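Beta-galactosidase (Bacillus circulans, PDB 4MAD) probably hydrolyses terminal non-reducing beta-D-galactose residues from beta-D-galactosides, as a member of glycosyl hydrolase family 35. Local coordinates at residues F41-P45 with H288-F293; W48-L53 with T93-L99; Q391-F395 with V456-R461; D418-V422 with E577-H581. All coordinates share one frame; numbering follows the deposited sequence.

Interaction 1: F41-P45 with H288-F293; sequences FRTVP and HGGTNF
Arg42 grips the side-chain amide of Asn292 side-on, giving two hydrogen bonds to one oxygen: NE of Arg42 lies 3.0 Å from OD1 of Asn292, and NH2 of Arg42 lies 2.9 Å from that same OD1. The oxygen sits in the guanidinium plane, while the amide itself is turned 52° away from it. An extended chain from CG to NE carries the Arg42 group alongside Asn292, the two side chains pointing the same way. Around this pair, NH2 of Arg42 also bonds Ala111 O, Tyr313 makes a cation-pi contact with the guanidinium, and ND2 of Asn292 donates to Ile310 O. With an alanine here, OD1 of Asn292 would lose both of its guanidinium donors and the amide would probably be freer to turn.

A hydroxyl-to-ring hydrogen bond joins OG1 of Thr43 and NE2 of His288 at 2.9 Å, the hydroxyl lying at the ring's edge. These loops follow the first and last strands of the (beta/alpha)8 barrel, 34-38 and 281-284, so the contact joins them at the seam where those strands lie side by side. Arg42 lies about 10 Å, side chain to side chain, from Glu247, the predicted nucleophile.

Backbone bonding is centred on Arg42 O, which takes the N-H of Thr291 at 3.0 Å on an in-plane lone pair. One water bridges Arg42 O to OG1 of Thr291, whose hydroxyl also bonds Glu321; another links Phe41 O, Thr291 O and Phe293 N. CA of Gly290 passes 3.7 Å from Arg42 O.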
loop_
_atom_site.group_PDB
_atom_site.type_symbol
_atom_site.label_atom_id
_atom_site.label_comp_id
_atom_site.label_asym_id
_atom_site.label_seq_id
_atom_site.Cartn_x
_atom_site.Cartn_y
_atom_site.Cartn_z
ATOM N N PHE A 41 1.006 1.653 9.212
ATOM C CA PHE A 41 -0.122 0.984 8.567
ATOM C C PHE A 41 0.284 -0.299 7.921
ATOM O O PHE A 41 -0.521 -0.979 7.369
ATOM C CB PHE A 41 -0.851 1.885 7.611
ATOM C CG PHE A 41 0.027 2.696 6.691
ATOM C CD1 PHE A 41 0.379 2.207 5.466
ATOM C CD2 PHE A 41 0.484 3.942 7.043
ATOM C CE1 PHE A 41 1.086 2.957 4.631
ATOM C CE2 PHE A 41 1.219 4.656 6.201
ATOM C CZ PHE A 41 1.523 4.157 5.003
ATOM N N ARG A 42 1.556 -0.598 8.035
ATOM C CA ARG A 42 2.115 -1.781 7.428
ATOM C C ARG A 42 2.593 -2.888 8.400
ATOM O O ARG A 42 3.082 -3.858 7.975
ATOM C CB ARG A 42 3.190 -1.391 6.447
ATOM C CG ARG A 42 2.622 -0.899 5.150
ATOM C CD ARG A 42 3.647 -0.354 4.191
ATOM N NE ARG A 42 3.248 -0.450 2.810
ATOM C CZ ARG A 42 3.393 0.492 1.888
ATOM N NH1 ARG A 42 3.973 1.620 2.190
ATOM N NH2 ARG A 42 3.004 0.257 0.652
ATOM N N THR A 43 2.423 -2.682 9.705
ATOM C CA THR A 43 2.740 -3.687 10.700
ATOM C C THR A 43 1.621 -3.726 11.746
ATOM O O THR A 43 1.130 -2.741 12.082
ATOM C CB THR A 43 4.102 -3.395 11.322
ATOM O OG1 THR A 43 5.100 -3.562 10.329
ATOM C CG2 THR A 43 4.348 -4.279 12.505
ATOM N N VAL A 44 1.245 -4.882 12.224
ATOM C CA VAL A 44 0.174 -4.918 13.226
ATOM C C VAL A 44 0.629 -4.197 14.494
ATOM O O VAL A 44 1.762 -4.278 14.837
ATOM C CB VAL A 44 -0.253 -6.365 13.617
ATOM C CG1 VAL A 44 -0.968 -7.025 12.479
ATOM C CG2 VAL A 44 0.940 -7.165 14.061
ATOM N N PRO A 45 -0.279 -3.554 15.217
ATOM C CA PRO A 45 0.114 -2.707 16.338
ATOM C C PRO A 45 0.842 -3.416 17.470
ATOM O O PRO A 45 1.683 -2.859 18.103
ATOM C CB PRO A 45 -1.201 -2.121 16.829
ATOM C CG PRO A 45 -2.207 -2.661 16.047
ATOM C CD PRO A 45 -1.682 -3.364 14.895
ATOM N N HIS A 288 12.082 -0.671 8.019
ATOM C CA HIS A 288 11.156 -1.761 8.091
ATOM C C HIS A 288 9.964 -1.527 7.142
ATOM O O HIS A 288 9.301 -0.575 7.243
ATOM C CB HIS A 288 10.651 -1.913 9.510
ATOM C CG HIS A 288 9.647 -3.003 9.662
ATOM N ND1 HIS A 288 9.960 -4.316 9.440
ATOM C CD2 HIS A 288 8.323 -2.969 9.920
ATOM C CE1 HIS A 288 8.878 -5.041 9.593
ATOM N NE2 HIS A 288 7.886 -4.253 9.929
ATOM N N GLY A 289 9.778 -2.441 6.205
ATOM C CA GLY A 289 8.714 -2.369 5.244
ATOM C C GLY A 289 7.368 -2.996 5.537
ATOM O O GLY A 289 6.354 -2.431 5.381
ATOM N N GLY A 290 7.434 -4.214 6.029
ATOM C CA GLY A 290 6.242 -4.904 6.450
ATOM C C GLY A 290 5.382 -5.376 5.318
ATOM O O GLY A 290 5.928 -5.887 4.413
ATOM N N THR A 291 4.059 -5.192 5.413
ATOM C CA THR A 291 3.095 -5.810 4.546
ATOM C C THR A 291 1.978 -4.887 4.057
ATOM O O THR A 291 1.503 -4.122 4.824
ATOM C CB THR A 291 2.453 -7.040 5.255
ATOM O OG1 THR A 291 3.461 -7.750 5.998
ATOM C CG2 THR A 291 1.754 -7.901 4.241
ATOM N N ASN A 292 1.587 -5.042 2.786
ATOM C CA ASN A 292 0.347 -4.508 2.246
ATOM C C ASN A 292 -0.788 -5.505 2.529
ATOM O O ASN A 292 -1.071 -6.345 1.776
ATOM C CB ASN A 292 0.451 -4.232 0.744
ATOM C CG ASN A 292 1.649 -3.375 0.397
ATOM O OD1 ASN A 292 1.901 -2.413 1.032
ATOM N ND2 ASN A 292 2.314 -3.715 -0.668
ATOM N N PHE A 293 -1.391 -5.361 3.691
ATOM C CA PHE A 293 -2.446 -6.247 4.084
ATOM C C PHE A 293 -3.696 -5.924 3.208
ATOM O O PHE A 293 -3.755 -4.928 2.585
ATOM C CB PHE A 293 -2.782 -6.133 5.598
ATOM C CG PHE A 293 -1.703 -6.639 6.541
ATOM C CD1 PHE A 293 -1.351 -7.954 6.602
ATOM C CD2 PHE A 293 -1.089 -5.787 7.409
ATOM C CE1 PHE A 293 -0.402 -8.361 7.445
ATOM C CE2 PHE A 293 -0.151 -6.229 8.234
ATOM C CZ PHE A 293 0.187 -7.506 8.240
HETATM O O HOH W 1 -0.886 -2.923 5.326
HETATM O O HOH W 2 3.746 -6.548 8.584
#

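Interaction 2: W48-L53 with T93-L99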
loop_
_atom_site.group_PDB
_atom_site.type_symbol
_atom_site.label_atom_id
_atom_site.label_comp_id
_atom_site.label_asym_id
_atom_site.label_seq_id
_atom_site.Cartn_x
_atom_site.Cartn_y
_atom_site.Cartn_z
ATOM N N TRP A 48 4.529 -2.947 16.890
ATOM C CA TRP A 48 5.160 -1.681 16.636
ATOM C C TRP A 48 6.375 -1.474 17.556
ATOM O O TRP A 48 7.404 -1.046 17.141
ATOM C CB TRP A 48 4.159 -0.532 16.790
ATOM C CG TRP A 48 3.157 -0.387 15.735
ATOM C CD1 TRP A 48 3.195 -0.891 14.471
ATOM C CD2 TRP A 48 1.941 0.350 15.812
ATOM N NE1 TRP A 48 2.110 -0.525 13.777
ATOM C CE2 TRP A 48 1.309 0.240 14.574
ATOM C CE3 TRP A 48 1.336 1.113 16.802
ATOM C CZ2 TRP A 48 0.095 0.844 14.309
ATOM C CZ3 TRP A 48 0.151 1.693 16.543
ATOM C CH2 TRP A 48 -0.468 1.565 15.311
ATOM N N GLU A 49 6.241 -1.809 18.816
ATOM C CA GLU A 49 7.365 -1.610 19.712
ATOM C C GLU A 49 8.557 -2.449 19.309
ATOM O O GLU A 49 9.654 -2.018 19.349
ATOM C CB GLU A 49 6.977 -1.906 21.146
ATOM C CG GLU A 49 8.124 -1.658 22.122
ATOM C CD GLU A 49 7.674 -1.447 23.544
ATOM O OE1 GLU A 49 6.588 -1.773 23.915
ATOM O OE2 GLU A 49 8.449 -0.959 24.315
ATOM N N ASP A 50 8.303 -3.656 18.890
ATOM C CA ASP A 50 9.386 -4.536 18.543
ATOM C C ASP A 50 10.185 -3.926 17.411
ATOM O O ASP A 50 11.371 -3.863 17.468
ATOM C CB ASP A 50 8.842 -5.870 18.071
ATOM C CG ASP A 50 9.938 -6.816 17.611
ATOM O OD1 ASP A 50 10.627 -7.353 18.453
ATOM O OD2 ASP A 50 10.132 -6.997 16.414
ATOM N N ARG A 51 9.496 -3.482 16.364
ATOM C CA ARG A 51 10.210 -2.945 15.243
ATOM C C ARG A 51 10.946 -1.677 15.571
ATOM O O ARG A 51 12.028 -1.499 15.164
ATOM C CB ARG A 51 9.307 -2.763 14.047
ATOM C CG ARG A 51 8.335 -3.885 13.848
ATOM C CD ARG A 51 8.932 -5.111 13.212
ATOM N NE ARG A 51 7.932 -6.005 12.659
ATOM C CZ ARG A 51 7.490 -7.094 13.261
ATOM N NH1 ARG A 51 7.950 -7.437 14.424
ATOM N NH2 ARG A 51 6.575 -7.846 12.708
ATOM N N LEU A 52 10.298 -0.809 16.325
ATOM C CA LEU A 52 10.920 0.438 16.708
ATOM C C LEU A 52 12.168 0.220 17.564
ATOM O O LEU A 52 13.112 0.858 17.375
ATOM C CB LEU A 52 9.939 1.358 17.423
ATOM C CG LEU A 52 8.832 1.818 16.503
ATOM C CD1 LEU A 52 7.657 2.346 17.177
ATOM C CD2 LEU A 52 9.388 2.783 15.521
ATOM N N LEU A 53 12.122 -0.746 18.464
ATOM C CA LEU A 53 13.248 -1.068 19.294
ATOM C C LEU A 53 14.414 -1.506 18.435
ATOM O O LEU A 53 15.547 -1.187 18.712
ATOM C CB LEU A 53 12.862 -2.193 20.238
ATOM C CG LEU A 53 12.050 -1.800 21.446
ATOM C CD1 LEU A 53 11.560 -2.930 22.149
ATOM C CD2 LEU A 53 12.787 -0.935 22.334
ATOM N N THR A 93 4.782 5.361 20.790
ATOM C CA THR A 93 5.680 4.249 20.913
ATOM C C THR A 93 7.118 4.625 20.547
ATOM O O THR A 93 8.046 4.227 21.189
ATOM C CB THR A 93 5.195 3.004 20.190
ATOM O OG1 THR A 93 3.860 2.727 20.572
ATOM C CG2 THR A 93 6.072 1.808 20.498
ATOM N N ALA A 94 7.251 5.411 19.497
ATOM C CA ALA A 94 8.546 5.890 19.037
ATOM C C ALA A 94 9.158 6.753 20.139
ATOM O O ALA A 94 10.269 6.583 20.528
ATOM C CB ALA A 94 8.395 6.671 17.779
ATOM N N GLU A 95 8.346 7.612 20.684
ATOM C CA GLU A 95 8.812 8.422 21.778
ATOM C C GLU A 95 9.278 7.570 22.958
ATOM O O GLU A 95 10.280 7.821 23.481
ATOM C CB GLU A 95 7.727 9.354 22.238
ATOM C CG GLU A 95 8.170 10.259 23.325
ATOM C CD GLU A 95 7.094 11.190 23.780
ATOM O OE1 GLU A 95 6.047 10.692 24.157
ATOM O OE2 GLU A 95 7.298 12.397 23.786
ATOM N N LYS A 96 8.563 6.537 23.313
ATOM C CA LYS A 96 8.939 5.686 24.444
ATOM C C LYS A 96 10.293 5.000 24.241
ATOM O O LYS A 96 11.077 4.813 25.133
ATOM C CB LYS A 96 7.860 4.650 24.595
ATOM C CG LYS A 96 8.067 3.668 25.624
ATOM C CD LYS A 96 7.040 2.527 25.632
ATOM C CE LYS A 96 7.699 1.226 26.099
ATOM N NZ LYS A 96 6.801 0.172 26.664
ATOM N N VAL A 97 10.508 4.616 23.003
ATOM C CA VAL A 97 11.672 3.897 22.614
ATOM C C VAL A 97 12.811 4.862 22.424
ATOM O O VAL A 97 13.919 4.455 22.331
ATOM C CB VAL A 97 11.399 3.142 21.311
ATOM C CG1 VAL A 97 12.608 2.903 20.553
ATOM C CG2 VAL A 97 10.652 1.908 21.578
ATOM N N GLY A 98 12.516 6.148 22.427
ATOM C CA GLY A 98 13.542 7.131 22.280
ATOM C C GLY A 98 13.931 7.592 20.891
ATOM O O GLY A 98 15.064 7.917 20.691
ATOM N N LEU A 99 12.989 7.653 19.976
ATOM C CA LEU A 99 13.264 8.146 18.641
ATOM C C LEU A 99 12.581 9.482 18.395
ATOM O O LEU A 99 11.483 9.676 18.770
ATOM C CB LEU A 99 12.795 7.168 17.575
ATOM C CG LEU A 99 13.430 5.800 17.613
ATOM C CD1 LEU A 99 12.589 4.740 16.990
ATOM C CD2 LEU A 99 14.689 5.869 16.940
#
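OE2 of Glu49 meets NZ of Lys96 in a salt bridge of 3.1 Å, and the same ammonium makes a weak hydrogen bond to OE1 of Glu49. The two side chains cross at about a right angle. Glu49 reaches Lys96 by extending from a CG placed opposite its backbone N (chi1 -178°), which carries the carboxylate across to the neighbouring helix.

Beside this bridge the packing is apolar. CG2 of Thr93 sits against the backbone of Glu49, 3.7 Å from its CA, and CD1 of Leu52 approaches the same methyl at 3.7 Å. The other branch of Leu52, CD2, lies 4.0 Å from CD1 of Leu99. Val97 puts CG2 against CD2 of Leu53 at 3.6 Å, while its CG1 rests near Leu52 O. The hydroxyl of Thr93 turns back to Arg89 O in its own helix. Gly98 ends that helix in a Schellman motif, from which the chain runs on to Leu99.

The axes of the two short helical segments approach to 9.5 Å, with 45° between their directions. They belong to helices 48-58 and 87-97 on the outside of the barrel, and Leu52 reaches inward to Met38 of strand 34-38 and, with Ala94, to Val63 of strand 62-66.

Interaction 3: Q391-F395 with V456-R461; sequences QAYGF and VENMGR
Ala392 O is gripped end-on by the guanidinium of Arg461: NH1 and NH2 of Arg461 each lie 3.0 Å from Ala392 O, at the group's edge and near its plane. The NH2 bond uses an in-plane lone pair of the carbonyl, whereas NH1 approaches tilted 30° from the carbonyl plane. ND2 of Asn458 adds a weak third bond. The guanidinium has two carboxylate partners as well, Glu387 at NH2 and Glu114 at NH1.

The closer packing lies at the strand end. Glu457 and Phe395 form an antiparallel non-hydrogen-bonded pair. With CG anti to the backbone N (chi1 -171°) and its chain extended, Glu457 runs alongside the Phe395 ring, carboxylate and ring planes 24° apart; CG of Glu457 comes within 3.5 Å of CE1 of Phe395. Its carboxylate goes on to salt bridges with Lys537 and Arg549. Next along, the N-H of Asn458 points nearly straight at Gly394 O over 3.1 Å. Towards the Tyr393 end the fit is looser: a water bridges Gly394 N and Asn458 O, and CD1 of Tyr393 stays 4.3 Å from NH1 of Arg461.

Asn458 OD1 accepts from Gly460 N in an Asx turn, just before Arg461 reaches back to Ala392. The contact thus marks where neighbouring strands 395-403 and 449-457 of an antiparallel beta sheet give way to loops, in the first all-beta domain of this family.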
loop_
_atom_site.group_PDB
_atom_site.type_symbol
_atom_site.label_atom_id
_atom_site.label_comp_id
_atom_site.label_asym_id
_atom_site.label_seq_id
_atom_site.Cartn_x
_atom_site.Cartn_y
_atom_site.Cartn_z
ATOM N N GLN A 391 -17.857 1.740 -3.484
ATOM C CA GLN A 391 -16.915 0.698 -3.166
ATOM C C GLN A 391 -15.446 1.042 -3.412
ATOM O O GLN A 391 -15.068 1.320 -4.500
ATOM C CB GLN A 391 -17.226 -0.561 -3.980
ATOM C CG GLN A 391 -16.332 -1.736 -3.615
ATOM C CD GLN A 391 -16.485 -2.924 -4.511
ATOM O OE1 GLN A 391 -17.334 -2.945 -5.360
ATOM N NE2 GLN A 391 -15.657 -3.923 -4.306
ATOM N N ALA A 392 -14.646 1.001 -2.368
ATOM C CA ALA A 392 -13.228 1.263 -2.488
ATOM C C ALA A 392 -12.398 0.140 -3.031
ATOM O O ALA A 392 -11.718 0.292 -3.963
ATOM C CB ALA A 392 -12.662 1.673 -1.129
ATOM N N TYR A 393 -12.511 -1.002 -2.384
ATOM C CA TYR A 393 -11.633 -2.133 -2.627
ATOM C C TYR A 393 -12.342 -3.467 -2.916
ATOM O O TYR A 393 -13.439 -3.653 -2.558
ATOM C CB TYR A 393 -10.646 -2.328 -1.483
ATOM C CG TYR A 393 -10.065 -1.103 -0.831
ATOM C CD1 TYR A 393 -9.258 -0.246 -1.517
ATOM C CD2 TYR A 393 -10.271 -0.848 0.505
ATOM C CE1 TYR A 393 -8.713 0.838 -0.930
ATOM C CE2 TYR A 393 -9.779 0.253 1.087
ATOM C CZ TYR A 393 -8.971 1.095 0.401
ATOM O OH TYR A 393 -8.487 2.192 0.968
ATOM N N GLY A 394 -11.636 -4.355 -3.584
ATOM C CA GLY A 394 -12.086 -5.708 -3.808
ATOM C C GLY A 394 -12.568 -6.117 -5.179
ATOM O O GLY A 394 -11.991 -5.762 -6.119
ATOM N N PHE A 395 -13.674 -6.850 -5.234
ATOM C CA PHE A 395 -14.204 -7.447 -6.444
ATOM C C PHE A 395 -15.610 -6.895 -6.615
ATOM O O PHE A 395 -16.191 -6.443 -5.686
ATOM C CB PHE A 395 -14.287 -8.973 -6.320
ATOM C CG PHE A 395 -12.966 -9.663 -6.118
ATOM C CD1 PHE A 395 -12.297 -10.204 -7.170
ATOM C CD2 PHE A 395 -12.409 -9.790 -4.869
ATOM C CE1 PHE A 395 -11.115 -10.798 -7.012
ATOM C CE2 PHE A 395 -11.223 -10.412 -4.721
ATOM C CZ PHE A 395 -10.578 -10.904 -5.784
ATOM N N VAL A 456 -15.056 -8.606 -11.635
ATOM C CA VAL A 456 -13.967 -7.706 -11.838
ATOM C C VAL A 456 -13.151 -7.533 -10.552
ATOM O O VAL A 456 -13.719 -7.403 -9.509
ATOM C CB VAL A 456 -14.416 -6.345 -12.362
ATOM C CG1 VAL A 456 -13.224 -5.477 -12.567
ATOM C CG2 VAL A 456 -15.187 -6.492 -13.612
ATOM N N GLU A 457 -11.833 -7.554 -10.695
ATOM C CA GLU A 457 -10.953 -7.316 -9.604
ATOM C C GLU A 457 -10.279 -5.954 -9.755
ATOM O O GLU A 457 -9.710 -5.686 -10.745
ATOM C CB GLU A 457 -9.867 -8.372 -9.492
ATOM C CG GLU A 457 -9.078 -8.266 -8.240
ATOM C CD GLU A 457 -7.960 -9.328 -8.107
ATOM O OE1 GLU A 457 -7.785 -10.119 -9.009
ATOM O OE2 GLU A 457 -7.279 -9.344 -7.099
ATOM N N ASN A 458 -10.359 -5.144 -8.703
ATOM C CA ASN A 458 -9.570 -3.945 -8.538
ATOM C C ASN A 458 -8.271 -4.476 -7.962
ATOM O O ASN A 458 -8.233 -4.838 -6.834
ATOM C CB ASN A 458 -10.169 -3.016 -7.460
ATOM C CG ASN A 458 -9.223 -1.901 -6.987
ATOM O OD1 ASN A 458 -8.106 -1.829 -7.331
ATOM N ND2 ASN A 458 -9.705 -1.093 -6.101
ATOM N N MET A 459 -7.226 -4.482 -8.765
ATOM C CA MET A 459 -5.940 -5.045 -8.393
ATOM C C MET A 459 -5.007 -4.057 -7.681
ATOM O O MET A 459 -3.892 -4.352 -7.430
ATOM C CB MET A 459 -5.266 -5.638 -9.617
ATOM C CG MET A 459 -6.020 -6.741 -10.268
ATOM S SD MET A 459 -5.219 -7.393 -11.731
ATOM C CE MET A 459 -3.958 -8.301 -11.007
ATOM N N GLY A 460 -5.555 -2.885 -7.428
ATOM C CA GLY A 460 -4.900 -1.761 -6.818
ATOM C C GLY A 460 -4.740 -0.472 -7.594
ATOM O O GLY A 460 -4.302 -0.508 -8.691
ATOM N N ARG A 461 -5.147 0.624 -6.977
ATOM C CA ARG A 461 -5.109 1.902 -7.629
ATOM C C ARG A 461 -3.693 2.424 -7.748
ATOM O O ARG A 461 -2.983 2.410 -6.825
ATOM C CB ARG A 461 -6.009 2.945 -6.957
ATOM C CG ARG A 461 -7.487 2.694 -7.065
ATOM C CD ARG A 461 -8.404 3.868 -6.742
ATOM N NE ARG A 461 -9.792 3.459 -6.848
ATOM C CZ ARG A 461 -10.367 2.687 -5.969
ATOM N NH1 ARG A 461 -9.693 2.309 -4.905
ATOM N NH2 ARG A 461 -11.597 2.321 -6.123
HETATM O O HOH W 3 -8.900 -3.971 -4.511
#

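Interaction 4: D418-V422 with E577-H581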
loop_
_atom_site.group_PDB
_atom_site.type_symbol
_atom_site.label_atom_id
_atom_site.label_comp_id
_atom_site.label_asym_id
_atom_site.label_seq_id
_atom_site.Cartn_x
_atom_site.Cartn_y
_atom_site.Cartn_z
ATOM N N ASP A 418 -9.190 -3.992 -13.154
ATOM C CA ASP A 418 -8.093 -4.384 -14.003
ATOM C C ASP A 418 -8.077 -5.799 -14.609
ATOM O O ASP A 418 -7.288 -6.082 -15.445
ATOM C CB ASP A 418 -6.838 -4.165 -13.203
ATOM C CG ASP A 418 -6.873 -2.881 -12.451
ATOM O OD1 ASP A 418 -6.886 -1.873 -13.111
ATOM O OD2 ASP A 418 -6.925 -2.882 -11.240
ATOM N N ARG A 419 -8.953 -6.649 -14.109
ATOM C CA ARG A 419 -9.058 -8.018 -14.536
ATOM C C ARG A 419 -10.476 -8.512 -14.341
ATOM O O ARG A 419 -11.103 -8.213 -13.373
ATOM C CB ARG A 419 -8.153 -8.878 -13.704
ATOM C CG ARG A 419 -7.768 -10.162 -14.311
ATOM C CD ARG A 419 -6.656 -10.781 -13.500
ATOM N NE ARG A 419 -6.164 -12.038 -14.018
ATOM C CZ ARG A 419 -6.625 -13.233 -13.681
ATOM N NH1 ARG A 419 -7.633 -13.391 -12.856
ATOM N NH2 ARG A 419 -6.078 -14.295 -14.181
ATOM N N GLY A 420 -10.950 -9.287 -15.275
ATOM C CA GLY A 420 -12.246 -9.851 -15.067
ATOM C C GLY A 420 -12.460 -11.209 -15.662
ATOM O O GLY A 420 -11.882 -11.530 -16.656
ATOM N N GLN A 421 -13.355 -11.940 -15.042
ATOM C CA GLN A 421 -13.762 -13.241 -15.466
ATOM C C GLN A 421 -15.194 -13.171 -15.986
ATOM O O GLN A 421 -16.043 -12.676 -15.341
ATOM C CB GLN A 421 -13.711 -14.195 -14.301
ATOM C CG GLN A 421 -12.323 -14.432 -13.751
ATOM C CD GLN A 421 -12.337 -15.094 -12.348
ATOM O OE1 GLN A 421 -12.324 -14.443 -11.349
ATOM N NE2 GLN A 421 -12.376 -16.385 -12.332
ATOM N N VAL A 422 -15.381 -13.659 -17.195
ATOM C CA VAL A 422 -16.602 -13.552 -17.899
ATOM C C VAL A 422 -17.352 -14.894 -17.989
ATOM O O VAL A 422 -16.803 -15.865 -18.290
ATOM C CB VAL A 422 -16.351 -13.018 -19.323
ATOM C CG1 VAL A 422 -17.603 -12.768 -20.033
ATOM C CG2 VAL A 422 -15.550 -11.808 -19.269
ATOM N N GLU A 577 -10.232 -18.537 -3.920
ATOM C CA GLU A 577 -9.446 -18.812 -5.083
ATOM C C GLU A 577 -10.276 -18.601 -6.327
ATOM O O GLU A 577 -11.355 -19.031 -6.406
ATOM C CB GLU A 577 -8.905 -20.217 -5.078
ATOM C CG GLU A 577 -8.598 -20.735 -6.412
ATOM C CD GLU A 577 -7.287 -20.199 -7.003
ATOM O OE1 GLU A 577 -6.323 -20.020 -6.256
ATOM O OE2 GLU A 577 -7.249 -19.961 -8.208
ATOM N N LEU A 578 -9.706 -17.840 -7.231
ATOM C CA LEU A 578 -10.327 -17.431 -8.471
ATOM C C LEU A 578 -10.471 -18.455 -9.559
ATOM O O LEU A 578 -11.386 -18.425 -10.278
ATOM C CB LEU A 578 -9.715 -16.140 -9.029
ATOM C CG LEU A 578 -9.736 -14.928 -8.135
ATOM C CD1 LEU A 578 -9.161 -13.702 -8.794
ATOM C CD2 LEU A 578 -11.065 -14.701 -7.559
ATOM N N HIS A 579 -9.478 -19.294 -9.733
ATOM C CA HIS A 579 -9.444 -20.154 -10.877
ATOM C C HIS A 579 -9.324 -21.656 -10.674
ATOM O O HIS A 579 -10.085 -22.409 -11.224
ATOM C CB HIS A 579 -8.280 -19.766 -11.747
ATOM C CG HIS A 579 -8.350 -18.370 -12.236
ATOM N ND1 HIS A 579 -9.177 -17.996 -13.261
ATOM C CD2 HIS A 579 -7.702 -17.257 -11.838
ATOM C CE1 HIS A 579 -9.035 -16.706 -13.471
ATOM N NE2 HIS A 579 -8.151 -16.235 -12.622
ATOM N N LYS A 580 -8.289 -22.041 -9.964
ATOM C CA LYS A 580 -7.937 -23.434 -9.868
ATOM C C LYS A 580 -7.905 -23.870 -8.425
ATOM O O LYS A 580 -7.236 -23.314 -7.675
ATOM C CB LYS A 580 -6.615 -23.685 -10.523
ATOM C CG LYS A 580 -6.617 -23.509 -11.991
ATOM C CD LYS A 580 -5.231 -23.664 -12.500
ATOM C CE LYS A 580 -5.102 -23.676 -13.984
ATOM N NZ LYS A 580 -3.689 -23.666 -14.357
ATOM N N HIS A 581 -8.667 -24.897 -8.104
ATOM C CA HIS A 581 -8.938 -25.272 -6.744
ATOM C C HIS A 581 -8.204 -26.540 -6.305
ATOM O O HIS A 581 -7.912 -27.366 -7.100
ATOM C CB HIS A 581 -10.449 -25.427 -6.578
ATOM C CG HIS A 581 -11.207 -24.229 -7.037
ATOM N ND1 HIS A 581 -11.241 -23.063 -6.324
ATOM C CD2 HIS A 581 -11.893 -23.996 -8.171
ATOM C CE1 HIS A 581 -11.911 -22.162 -7.000
ATOM N NE2 HIS A 581 -12.333 -22.708 -8.113
#
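Gln421 has the most surface buried here, followed by His579 and then Arg419. From strand 419-424 its side chain extends beyond CG to the loop at 577-581, where NE2 of Gln421 donates to Leu578 O over 3.1 Å. The donor stands 40° above the carbonyl plane. The amide is turned 43° from the His579 ring, with NE2 of Gln421 3.5 Å from CE1 of His579, and OE1 of Gln421 packs against CB of Leu578 at 3.9 Å. Cut back to an alanine, this position would probably leave Leu578 O without this donor and open a gap beside the imidazole.

The side chains of Arg419 and His579 come toward each other from opposite directions. NH1 of Arg419 gives a nearly straight hydrogen bond of 2.9 Å to NE2 of His579, lying in both the guanidinium and the ring plane although these are 88° apart. OE2 of Glu577 takes the N-H groups of His579 and Lys580 from opposite faces of its carboxylate, which ties down the backbone there and probably steadies the ring.

Because NE2 of His579 accepts from a guanidinium, the imidazole is probably neutral with its proton on ND1, so a buried arginine here pairs with a neutral base.

In the fold
From the N terminus, interaction 1 starts in the loop after strand 34-38 and closes a long loop at 288-293, joining the first and last strand ends of the barrel. Interaction 2 is nested within that loop and pairs two helices on the barrel's outside; the two contacts touch through Thr43 and Trp48, and through His288 and Arg51. Both close before the beta domains begin. There interactions 3 and 4 cross, their segments alternating along the chain: 391-395 pairs with 456-461, while 418-422, on a strand beside 449-457 in the same sheet, reaches forward to 577-581. Interaction 4 thereby ties that sheet to the loop between strands 569-577 and 584-588 of the eight-stranded antiparallel sheet.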